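Local coordinates for cytochrome c-552/4 domain-containing protein (Ignicoccus hospitalis KIN4/I, PDB 4QO5), which is a membrane-associated octaheme cytochrome c of unknown physiological role that binds eight hemes c and probably passes electrons along them, at residues E299-W313 and M396-A409. Residues are numbered along the deposited sequence; the frame is centred on the assembly and turned at random.
Sequences EVIAERTHNVDTRLW and MAKRREQMVKICSA. With HEC (heme c), chain F.
Arg-399 reaches from helix 393-407 into the turn at 309-313, its chain extended from CG to NE. Its CB lies 4.0 Å from Arg-311 O and beside Trp-313 CB; CG and CD run along Thr-310 O, NE forms a salt bridge with Glu-395, and NH2 donates to Leu-312 O (2.9 Å, 167° at the hydrogen), a bond lying in both the guanidinium and the carbonyl plane. The backbone of Thr-310 covers one face of the guanidinium. A water joins Arg-311 O to Arg-399 O. At the next residue of the helix, Arg-400 CA lies over the face of the Trp-313 six-membered ring, a CH-pi contact 3.9 Å from the ring centroid. Trp-313 has chi1 at 51°, which puts its CG between the backbone N and carbonyl carbon and turns the indole onto the helix, with its CZ3 3.6 Å from Met-403 CB. In this multiheme c-type fold the helix carries Cys-407, thioether-linked to one heme, while the loop supplies His-306, which with His-219 ligates the iron of another. Were Trp-313 reduced to an alanine, a gap would probably open beside Arg-400 and Met-403 and strip a wall from a heme pocket. At the other end, Gln-402 bends at chi2 (78°) to send NE2 to Ile-301 O (2.9 Å), in the carbonyl plane, while OE1 takes a water held by Glu-303 N. Ile-406 CD1 touches Ala-302 CB and comes 3.5 Å from Arg-311 NH1, meeting that guanidinium obliquely, and extended Lys-405 passes Ile-301 O to a long salt bridge, NZ 3.8 Å from Glu-299 OE2.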
ATOM      1  N   GLU A 299      36.454   1.075  11.746  1.00 32.32           N
ATOM      2  CA  GLU A 299      36.053   2.469  11.932  1.00 36.83           C
ATOM      3  C   GLU A 299      34.553   2.589  12.183  1.00 33.86           C
ATOM      4  O   GLU A 299      33.743   1.983  11.477  1.00 27.93           O
ATOM      5  CB  GLU A 299      36.416   3.300  10.698  1.00 45.68           C
ATOM      6  CG  GLU A 299      35.916   4.743  10.750  1.00 52.09           C
ATOM      7  CD  GLU A 299      36.096   5.489   9.431  1.00 65.15           C
ATOM      8  OE1 GLU A 299      36.018   4.849   8.357  1.00 69.40           O
ATOM      9  OE2 GLU A 299      36.314   6.719   9.469  1.00 66.67           O
ATOM     10  N   VAL A 300      34.178   3.383  13.178  1.00 26.72           N
ATOM     11  CA  VAL A 300      32.771   3.695  13.382  1.00 25.56           C
ATOM     12  C   VAL A 300      32.305   4.649  12.290  1.00 30.16           C
ATOM     13  O   VAL A 300      32.828   5.750  12.149  1.00 30.34           O
ATOM     14  CB  VAL A 300      32.514   4.306  14.773  1.00 27.86           C
ATOM     15  CG1 VAL A 300      31.053   4.752  14.906  1.00 29.79           C
ATOM     16  CG2 VAL A 300      32.851   3.297  15.849  1.00 29.22           C
ATOM     17  N   ILE A 301      31.339   4.207  11.496  1.00 23.26           N
ATOM     18  CA  ILE A 301      30.766   5.023  10.438  1.00 22.82           C
ATOM     19  C   ILE A 301      29.706   5.964  10.996  1.00 26.07           C
ATOM     20  O   ILE A 301      29.590   7.122  10.584  1.00 25.89           O
ATOM     21  CB  ILE A 301      30.146   4.115   9.352  1.00 22.47           C
ATOM     22  CG1 ILE A 301      31.248   3.326   8.635  1.00 26.60           C
ATOM     23  CG2 ILE A 301      29.295   4.927   8.361  1.00 24.59           C
ATOM     24  CD1 ILE A 301      30.693   2.174   7.768  1.00 24.23           C
ATOM     25  N   ALA A 302      28.923   5.464  11.946  1.00 23.37           N
ATOM     26  CA  ALA A 302      27.912   6.286  12.589  1.00 24.00           C
ATOM     27  C   ALA A 302      27.702   5.738  13.987  1.00 23.98           C
ATOM     28  O   ALA A 302      27.569   4.528  14.157  1.00 23.20           O
ATOM     29  CB  ALA A 302      26.595   6.233  11.806  1.00 26.18           C
ATOM     30  N   GLU A 303      27.693   6.623  14.978  1.00 22.61           N
ATOM     31  CA  GLU A 303      27.353   6.229  16.344  1.00 19.25           C
ATOM     32  C   GLU A 303      25.846   6.043  16.493  1.00 20.09           C
ATOM     33  O   GLU A 303      25.045   6.809  15.940  1.00 22.35           O
ATOM     34  CB  GLU A 303      27.862   7.281  17.344  1.00 24.28           C
ATOM     35  CG  GLU A 303      29.372   7.429  17.363  1.00 33.12           C
ATOM     36  CD  GLU A 303      30.086   6.297  18.108  1.00 46.24           C
ATOM     37  OE1 GLU A 303      29.411   5.483  18.781  1.00 43.76           O
ATOM     38  OE2 GLU A 303      31.335   6.231  18.029  1.00 53.29           O
ATOM     39  N   ARG A 304      25.448   5.027  17.248  1.00 19.55           N
ATOM     40  CA  ARG A 304      24.029   4.815  17.508  1.00 19.40           C
ATOM     41  C   ARG A 304      23.417   6.042  18.173  1.00 25.58           C
ATOM     42  O   ARG A 304      24.064   6.707  19.018  1.00 21.87           O
ATOM     43  CB  ARG A 304      23.824   3.605  18.405  1.00 22.14           C
ATOM     44  CG  ARG A 304      22.361   3.149  18.497  1.00 21.36           C
ATOM     45  CD  ARG A 304      22.214   2.052  19.515  1.00 21.27           C
ATOM     46  NE  ARG A 304      22.917   0.834  19.122  1.00 23.63           N
ATOM     47  CZ  ARG A 304      23.957   0.318  19.766  1.00 23.65           C
ATOM     48  NH1 ARG A 304      24.473   0.940  20.827  1.00 21.96           N
ATOM     49  NH2 ARG A 304      24.495  -0.815  19.330  1.00 24.72           N
ATOM     50  N   THR A 305      22.189   6.368  17.788  1.00 20.34           N
ATOM     51  CA  THR A 305      21.454   7.405  18.513  1.00 24.26           C
ATOM     52  C   THR A 305      19.989   7.047  18.759  1.00 22.34           C
ATOM     53  O   THR A 305      19.311   6.544  17.861  1.00 20.70           O
ATOM     54  CB  THR A 305      21.520   8.770  17.797  1.00 24.95           C
ATOM     55  OG1 THR A 305      20.888   9.765  18.611  1.00 23.74           O
ATOM     56  CG2 THR A 305      20.831   8.722  16.438  1.00 22.67           C
ATOM     57  N   HIS A 306      19.513   7.323  19.975  1.00 19.00           N
ATOM     58  CA  HIS A 306      18.082   7.230  20.276  1.00 20.93           C
ATOM     59  C   HIS A 306      17.449   8.603  20.290  1.00 22.57           C
ATOM     60  O   HIS A 306      16.329   8.789  20.741  1.00 22.44           O
ATOM     61  CB  HIS A 306      17.820   6.500  21.589  1.00 19.85           C
ATOM     62  CG  HIS A 306      17.725   5.020  21.423  1.00 22.10           C
ATOM     63  ND1 HIS A 306      18.839   4.213  21.310  1.00 20.71           N
ATOM     64  CD2 HIS A 306      16.653   4.206  21.298  1.00 20.40           C
ATOM     65  CE1 HIS A 306      18.457   2.962  21.155  1.00 24.40           C
ATOM     66  NE2 HIS A 306      17.141   2.932  21.153  1.00 19.19           N
ATOM     67  N   ASN A 307      18.202   9.581  19.811  1.00 18.40           N
ATOM     68  CA  ASN A 307      17.628  10.895  19.559  1.00 19.35           C
ATOM     69  C   ASN A 307      17.748  11.110  18.074  1.00 25.41           C
ATOM     70  O   ASN A 307      18.792  11.572  17.599  1.00 21.65           O
ATOM     71  CB  ASN A 307      18.424  11.967  20.289  1.00 21.69           C
ATOM     72  CG  ASN A 307      17.829  13.359  20.102  1.00 25.94           C
ATOM     73  OD1 ASN A 307      16.941  13.562  19.272  1.00 30.21           O
ATOM     74  ND2 ASN A 307      18.325  14.313  20.856  1.00 26.47           N
ATOM     75  N   VAL A 308      16.689  10.778  17.338  1.00 23.48           N
ATOM     76  CA  VAL A 308      16.776  10.810  15.877  1.00 20.61           C
ATOM     77  C   VAL A 308      17.031  12.208  15.311  1.00 24.51           C
ATOM     78  O   VAL A 308      17.569  12.332  14.211  1.00 22.85           O
ATOM     79  CB  VAL A 308      15.546  10.190  15.202  1.00 25.91           C
ATOM     80  CG1 VAL A 308      15.393   8.746  15.646  1.00 32.38           C
ATOM     81  CG2 VAL A 308      14.309  10.976  15.547  1.00 31.84           C
ATOM     82  N   ASP A 309      16.646  13.245  16.055  1.00 24.14           N
ATOM     83  CA  ASP A 309      16.860  14.633  15.632  1.00 28.06           C
ATOM     84  C   ASP A 309      18.321  14.915  15.270  1.00 27.90           C
ATOM     85  O   ASP A 309      18.609  15.727  14.382  1.00 29.03           O
ATOM     86  CB  ASP A 309      16.480  15.621  16.752  1.00 33.61           C
ATOM     87  CG  ASP A 309      15.094  15.371  17.331  1.00 39.36           C
ATOM     88  OD1 ASP A 309      14.821  15.904  18.430  1.00 37.27           O
ATOM     89  OD2 ASP A 309      14.291  14.647  16.701  1.00 40.86           O
ATOM     90  N   THR A 310      19.242  14.263  15.979  1.00 24.88           N
ATOM     91  CA  THR A 310      20.661  14.580  15.865  1.00 23.08           C
ATOM     92  C   THR A 310      21.245  14.301  14.483  1.00 25.46           C
ATOM     93  O   THR A 310      22.340  14.757  14.170  1.00 24.41           O
ATOM     94  CB  THR A 310      21.515  13.850  16.918  1.00 27.47           C
ATOM     95  OG1 THR A 310      21.485  12.440  16.673  1.00 28.74           O
ATOM     96  CG2 THR A 310      20.992  14.134  18.303  1.00 26.24           C
ATOM     97  N   ARG A 311      20.516  13.551  13.670  1.00 20.80           N
ATOM     98  CA  ARG A 311      20.975  13.216  12.329  1.00 23.16           C
ATOM     99  C   ARG A 311      20.378  14.092  11.232  1.00 27.54           C
ATOM    100  O   ARG A 311      20.851  14.072  10.095  1.00 26.44           O
ATOM    101  CB  ARG A 311      20.699  11.749  12.034  1.00 25.26           C
ATOM    102  CG  ARG A 311      21.458  10.843  12.960  1.00 32.15           C
ATOM    103  CD  ARG A 311      21.847   9.604  12.258  1.00 37.96           C
ATOM    104  NE  ARG A 311      22.583   8.703  13.119  1.00 31.99           N
ATOM    105  CZ  ARG A 311      22.817   7.444  12.799  1.00 29.31           C
ATOM    106  NH1 ARG A 311      22.370   6.976  11.637  1.00 33.13           N
ATOM    107  NH2 ARG A 311      23.476   6.652  13.634  1.00 25.53           N
ATOM    108  N   LEU A 312      19.369  14.885  11.587  1.00 25.71           N
ATOM    109  CA  LEU A 312      18.624  15.672  10.609  1.00 22.00           C
ATOM    110  C   LEU A 312      19.109  17.117  10.543  1.00 26.53           C
ATOM    111  O   LEU A 312      19.290  17.761  11.585  1.00 24.03           O
ATOM    112  CB  LEU A 312      17.135  15.644  10.959  1.00 21.83           C
ATOM    113  CG  LEU A 312      16.538  14.266  11.236  1.00 24.07           C
ATOM    114  CD1 LEU A 312      15.123  14.401  11.825  1.00 25.34           C
ATOM    115  CD2 LEU A 312      16.514  13.409   9.970  1.00 22.98           C
ATOM    116  N   TRP A 313      19.316  17.639   9.334  1.00 20.37           N
ATOM    117  CA  TRP A 313      19.742  19.039   9.223  1.00 19.56           C
ATOM    118  C   TRP A 313      18.564  19.949   8.880  1.00 20.17           C
ATOM    119  O   TRP A 313      18.563  21.130   9.201  1.00 23.33           O
ATOM    120  CB  TRP A 313      20.882  19.224   8.198  1.00 20.61           C
ATOM    121  CG  TRP A 313      20.664  18.620   6.801  1.00 23.47           C
ATOM    122  CD1 TRP A 313      20.335  19.302   5.651  1.00 26.00           C
ATOM    123  CD2 TRP A 313      20.811  17.240   6.416  1.00 21.33           C
ATOM    124  NE1 TRP A 313      20.255  18.427   4.588  1.00 26.46           N
ATOM    125  CE2 TRP A 313      20.540  17.159   5.028  1.00 24.25           C
ATOM    126  CE3 TRP A 313      21.133  16.067   7.108  1.00 18.37           C
ATOM    127  CZ2 TRP A 313      20.584  15.949   4.324  1.00 26.58           C
ATOM    128  CZ3 TRP A 313      21.185  14.867   6.407  1.00 24.03           C
ATOM    129  CH2 TRP A 313      20.910  14.818   5.024  1.00 22.43           C
ATOM    130  N   MET A 396      24.118  22.266  10.437  1.00 24.85           N
ATOM    131  CA  MET A 396      23.465  21.592   9.305  1.00 24.03           C
ATOM    132  C   MET A 396      24.505  20.904   8.436  1.00 24.24           C
ATOM    133  O   MET A 396      24.308  19.776   8.004  1.00 25.33           O
ATOM    134  CB  MET A 396      22.704  22.597   8.444  1.00 24.10           C
ATOM    135  CG  MET A 396      21.470  23.141   9.117  1.00 23.78           C
ATOM    136  SD  MET A 396      20.692  24.484   8.201  1.00 33.84           S
ATOM    137  CE  MET A 396      19.824  23.556   6.926  1.00 32.33           C
ATOM    138  N   ALA A 397      25.629  21.585   8.201  1.00 25.26           N
ATOM    139  CA  ALA A 397      26.651  21.045   7.318  1.00 25.58           C
ATOM    140  C   ALA A 397      27.293  19.809   7.944  1.00 26.29           C
ATOM    141  O   ALA A 397      27.557  18.830   7.256  1.00 26.74           O
ATOM    142  CB  ALA A 397      27.706  22.104   6.986  1.00 27.27           C
ATOM    143  N   LYS A 398      27.528  19.851   9.254  1.00 26.40           N
ATOM    144  CA  LYS A 398      28.029  18.673   9.971  1.00 26.38           C
ATOM    145  C   LYS A 398      27.091  17.465   9.872  1.00 29.14           C
ATOM    146  O   LYS A 398      27.529  16.339   9.621  1.00 26.61           O
ATOM    147  CB  LYS A 398      28.279  19.005  11.452  1.00 26.20           C
ATOM    148  CG  LYS A 398      29.491  19.851  11.676  1.00 38.08           C
ATOM    149  CD  LYS A 398      29.722  20.087  13.160  1.00 41.08           C
ATOM    150  CE  LYS A 398      30.807  21.140  13.366  1.00 46.99           C
ATOM    151  NZ  LYS A 398      30.915  21.561  14.787  1.00 51.59           N
ATOM    152  N   ARG A 399      25.802  17.692  10.092  1.00 24.02           N
ATOM    153  CA  ARG A 399      24.844  16.590  10.037  1.00 22.64           C
ATOM    154  C   ARG A 399      24.732  16.044   8.636  1.00 22.83           C
ATOM    155  O   ARG A 399      24.664  14.832   8.453  1.00 21.77           O
ATOM    156  CB  ARG A 399      23.486  17.031  10.560  1.00 22.13           C
ATOM    157  CG  ARG A 399      23.612  17.484  12.038  1.00 22.67           C
ATOM    158  CD  ARG A 399      22.274  17.894  12.605  1.00 23.12           C
ATOM    159  NE  ARG A 399      22.385  18.266  14.015  1.00 25.19           N
ATOM    160  CZ  ARG A 399      21.340  18.480  14.812  1.00 22.47           C
ATOM    161  NH1 ARG A 399      21.534  18.824  16.083  1.00 23.75           N
ATOM    162  NH2 ARG A 399      20.111  18.365  14.331  1.00 23.09           N
ATOM    163  N   ARG A 400      24.707  16.942   7.660  1.00 23.47           N
ATOM    164  CA  ARG A 400      24.637  16.511   6.270  1.00 24.36           C
ATOM    165  C   ARG A 400      25.837  15.631   5.922  1.00 23.89           C
ATOM    166  O   ARG A 400      25.687  14.571   5.308  1.00 25.14           O
ATOM    167  CB  ARG A 400      24.540  17.701   5.317  1.00 24.60           C
ATOM    168  CG  ARG A 400      24.335  17.230   3.887  1.00 28.96           C
ATOM    169  CD  ARG A 400      24.588  18.291   2.841  1.00 40.52           C
ATOM    170  NE  ARG A 400      23.529  19.289   2.804  1.00 47.21           N
ATOM    171  CZ  ARG A 400      23.067  19.844   1.689  1.00 38.68           C
ATOM    172  NH1 ARG A 400      23.558  19.496   0.509  1.00 37.39           N
ATOM    173  NH2 ARG A 400      22.105  20.750   1.762  1.00 45.46           N
ATOM    174  N   GLU A 401      27.024  16.054   6.350  1.00 26.01           N
ATOM    175  CA  GLU A 401      28.247  15.305   6.095  1.00 23.67           C
ATOM    176  C   GLU A 401      28.245  13.931   6.766  1.00 25.60           C
ATOM    177  O   GLU A 401      28.735  12.950   6.193  1.00 25.05           O
ATOM    178  CB  GLU A 401      29.465  16.121   6.541  1.00 26.55           C
ATOM    179  CG  GLU A 401      30.787  15.400   6.409  1.00 40.56           C
ATOM    180  CD  GLU A 401      31.944  16.255   6.909  1.00 57.87           C
ATOM    181  OE1 GLU A 401      32.372  16.063   8.070  1.00 61.10           O
ATOM    182  OE2 GLU A 401      32.412  17.129   6.146  1.00 63.29           O
ATOM    183  N   GLN A 402      27.700  13.850   7.981  1.00 23.81           N
ATOM    184  CA  GLN A 402      27.571  12.551   8.637  1.00 23.84           C
ATOM    185  C   GLN A 402      26.654  11.604   7.865  1.00 24.46           C
ATOM    186  O   GLN A 402      26.916  10.405   7.797  1.00 23.19           O
ATOM    187  CB  GLN A 402      27.051  12.686  10.074  1.00 29.92           C
ATOM    188  CG  GLN A 402      26.458  11.377  10.616  1.00 39.17           C
ATOM    189  CD  GLN A 402      27.514  10.357  11.064  1.00 41.30           C
ATOM    190  OE1 GLN A 402      28.023  10.440  12.187  1.00 49.12           O
ATOM    191  NE2 GLN A 402      27.823   9.378  10.203  1.00 24.81           N
ATOM    192  N   MET A 403      25.578  12.134   7.295  1.00 20.94           N
ATOM    193  CA  MET A 403      24.672  11.273   6.533  1.00 21.84           C
ATOM    194  C   MET A 403      25.382  10.773   5.263  1.00 21.12           C
ATOM    195  O   MET A 403      25.302   9.589   4.918  1.00 20.51           O
ATOM    196  CB  MET A 403      23.375  12.005   6.170  1.00 22.74           C
ATOM    197  CG  MET A 403      22.329  11.139   5.417  1.00 20.00           C
ATOM    198  SD  MET A 403      21.579   9.876   6.475  1.00 25.01           S
ATOM    199  CE  MET A 403      22.327   8.399   5.824  1.00 70.10           C
ATOM    200  N   VAL A 404      26.084  11.674   4.586  1.00 21.36           N
ATOM    201  CA  VAL A 404      26.815  11.309   3.373  1.00 22.70           C
ATOM    202  C   VAL A 404      27.842  10.206   3.666  1.00 22.35           C
ATOM    203  O   VAL A 404      28.066   9.325   2.847  1.00 23.21           O
ATOM    204  CB  VAL A 404      27.437  12.560   2.720  1.00 26.74           C
ATOM    205  CG1 VAL A 404      28.409  12.196   1.570  1.00 22.87           C
ATOM    206  CG2 VAL A 404      26.312  13.473   2.230  1.00 26.40           C
ATOM    207  N   LYS A 405      28.413  10.228   4.863  1.00 22.80           N
ATOM    208  CA  LYS A 405      29.370   9.202   5.290  1.00 23.33           C
ATOM    209  C   LYS A 405      28.698   7.813   5.348  1.00 23.13           C
ATOM    210  O   LYS A 405      29.322   6.795   5.032  1.00 24.39           O
ATOM    211  CB  LYS A 405      29.978   9.592   6.647  1.00 27.66           C
ATOM    212  CG  LYS A 405      31.128   8.709   7.122  1.00 30.90           C
ATOM    213  CD  LYS A 405      31.728   9.250   8.431  1.00 35.44           C
ATOM    214  CE  LYS A 405      32.549   8.188   9.140  1.00 42.93           C
ATOM    215  NZ  LYS A 405      33.196   8.712  10.376  1.00 55.08           N
ATOM    216  N   ILE A 406      27.427   7.776   5.743  1.00 20.34           N
ATOM    217  CA  ILE A 406      26.662   6.535   5.676  1.00 19.57           C
ATOM    218  C   ILE A 406      26.471   6.075   4.233  1.00 20.39           C
ATOM    219  O   ILE A 406      26.767   4.926   3.920  1.00 23.06           O
ATOM    220  CB  ILE A 406      25.295   6.641   6.380  1.00 19.13           C
ATOM    221  CG1 ILE A 406      25.507   6.937   7.869  1.00 24.25           C
ATOM    222  CG2 ILE A 406      24.493   5.346   6.171  1.00 20.53           C
ATOM    223  CD1 ILE A 406      24.215   7.153   8.660  1.00 25.55           C
ATOM    224  N   CYS A 407      25.995   6.963   3.354  1.00 20.51           N
ATOM    225  CA  CYS A 407      25.809   6.599   1.941  1.00 18.59           C
ATOM    226  C   CYS A 407      27.099   6.077   1.339  1.00 20.63           C
ATOM    227  O   CYS A 407      27.064   5.202   0.454  1.00 22.36           O
ATOM    228  CB  CYS A 407      25.386   7.790   1.085  1.00 21.37           C
ATOM    229  SG  CYS A 407      24.236   8.887   1.867  1.00 22.83           S
ATOM    230  N   SER A 408      28.216   6.649   1.801  1.00 20.62           N
ATOM    231  CA  SER A 408      29.541   6.356   1.267  1.00 21.16           C
ATOM    232  C   SER A 408      30.021   4.945   1.542  1.00 22.98           C
ATOM    233  O   SER A 408      31.015   4.501   0.969  1.00 23.62           O
ATOM    234  CB  SER A 408      30.568   7.355   1.808  1.00 27.96           C
ATOM    235  OG  SER A 408      30.333   8.621   1.223  1.00 41.79           O
ATOM    236  N   ALA A 409      29.309   4.228   2.403  1.00 22.54           N
ATOM    237  CA  ALA A 409      29.584   2.805   2.558  1.00 22.89           C
ATOM    238  C   ALA A 409      29.233   2.059   1.275  1.00 21.71           C
ATOM    239  O   ALA A 409      29.793   0.992   1.003  1.00 22.23           O
ATOM    240  CB  ALA A 409      28.807   2.225   3.736  1.00 23.50           C
TER
HETATM  241 FE   HEC F 605      15.673   1.358  21.105  1.00 18.06          FE
HETATM  242  CHA HEC F 605      18.168  -0.709  19.886  1.00 16.32           C
HETATM  243  CHB HEC F 605      16.489   0.556  24.304  1.00 20.36           C
HETATM  244  CHC HEC F 605      13.206   3.489  22.295  1.00 13.32           C
HETATM  245  CHD HEC F 605      14.837   2.219  17.925  1.00 18.78           C
HETATM  246  NA  HEC F 605      17.020   0.145  21.871  1.00 13.60           N
HETATM  247  C1A HEC F 605      18.013  -0.578  21.249  1.00 18.48           C
HETATM  248  C2A HEC F 605      18.832  -1.217  22.241  1.00 14.99           C
HETATM  249  C3A HEC F 605      18.375  -0.850  23.436  1.00 16.57           C
HETATM  250  C4A HEC F 605      17.232   0.025  23.256  1.00 17.62           C
HETATM  251  CMA HEC F 605      18.948  -1.285  24.792  1.00 17.00           C
HETATM  252  CAA HEC F 605      20.035  -2.143  21.964  1.00 17.79           C
HETATM  253  CBA HEC F 605      21.217  -1.315  21.438  1.00 18.50           C
HETATM  254  CGA HEC F 605      21.742  -0.445  22.554  1.00 22.29           C
HETATM  255  O1A HEC F 605      22.400  -0.986  23.478  1.00 23.15           O
HETATM  256  O2A HEC F 605      21.502   0.784  22.517  1.00 20.47           O
HETATM  257  NB  HEC F 605      14.986   1.845  22.912  1.00 15.40           N
HETATM  258  C1B HEC F 605      15.510   1.506  24.136  1.00 19.37           C
HETATM  259  C2B HEC F 605      14.830   2.288  25.153  1.00 19.52           C
HETATM  260  C3B HEC F 605      13.992   3.120  24.496  1.00 19.40           C
HETATM  261  C4B HEC F 605      14.041   2.820  23.126  1.00 15.77           C
HETATM  262  CMB HEC F 605      15.222   2.257  26.651  1.00 19.73           C
HETATM  263  CAB HEC F 605      13.046   4.310  24.766  1.00 26.45           C
HETATM  264  CBB HEC F 605      13.696   5.314  25.783  1.00 18.46           C
HETATM  265  NC  HEC F 605      14.340   2.607  20.374  1.00 13.17           N
HETATM  266  C1C HEC F 605      13.342   3.362  20.933  1.00 17.63           C
HETATM  267  C2C HEC F 605      12.368   3.746  19.941  1.00 17.79           C
HETATM  268  C3C HEC F 605      13.051   3.595  18.796  1.00 16.64           C
HETATM  269  C4C HEC F 605      14.146   2.722  19.001  1.00 20.60           C
HETATM  270  CMC HEC F 605      11.348   4.874  20.245  1.00 25.73           C
HETATM  271  CAC HEC F 605      12.808   3.961  17.332  1.00 25.36           C
HETATM  272  CBC HEC F 605      12.281   5.405  17.089  1.00 27.77           C
HETATM  273  ND  HEC F 605      16.364   0.833  19.215  1.00 16.36           N
HETATM  274  C1D HEC F 605      15.883   1.351  18.028  1.00 18.04           C
HETATM  275  C2D HEC F 605      16.660   0.852  16.936  1.00 17.17           C
HETATM  276  C3D HEC F 605      17.681  -0.087  17.554  1.00 14.05           C
HETATM  277  C4D HEC F 605      17.441  -0.004  18.978  1.00 15.27           C
HETATM  278  CMD HEC F 605      16.463   1.162  15.436  1.00 16.11           C
HETATM  279  CAD HEC F 605      18.808  -0.859  16.850  1.00 18.59           C
HETATM  280  CBD HEC F 605      19.991   0.119  16.951  1.00 20.19           C
HETATM  281  CGD HEC F 605      21.148  -0.231  16.059  1.00 21.67           C
HETATM  282  O1D HEC F 605      22.309   0.070  16.450  1.00 23.00           O
HETATM  283  O2D HEC F 605      20.930  -0.792  14.957  1.00 20.60           O
HETATM  284  O   HOH W   1      28.139   9.359  14.476  1.00 34.88           O
HETATM  285  O   HOH W   2      23.278  12.984   9.876  1.00 27.74           O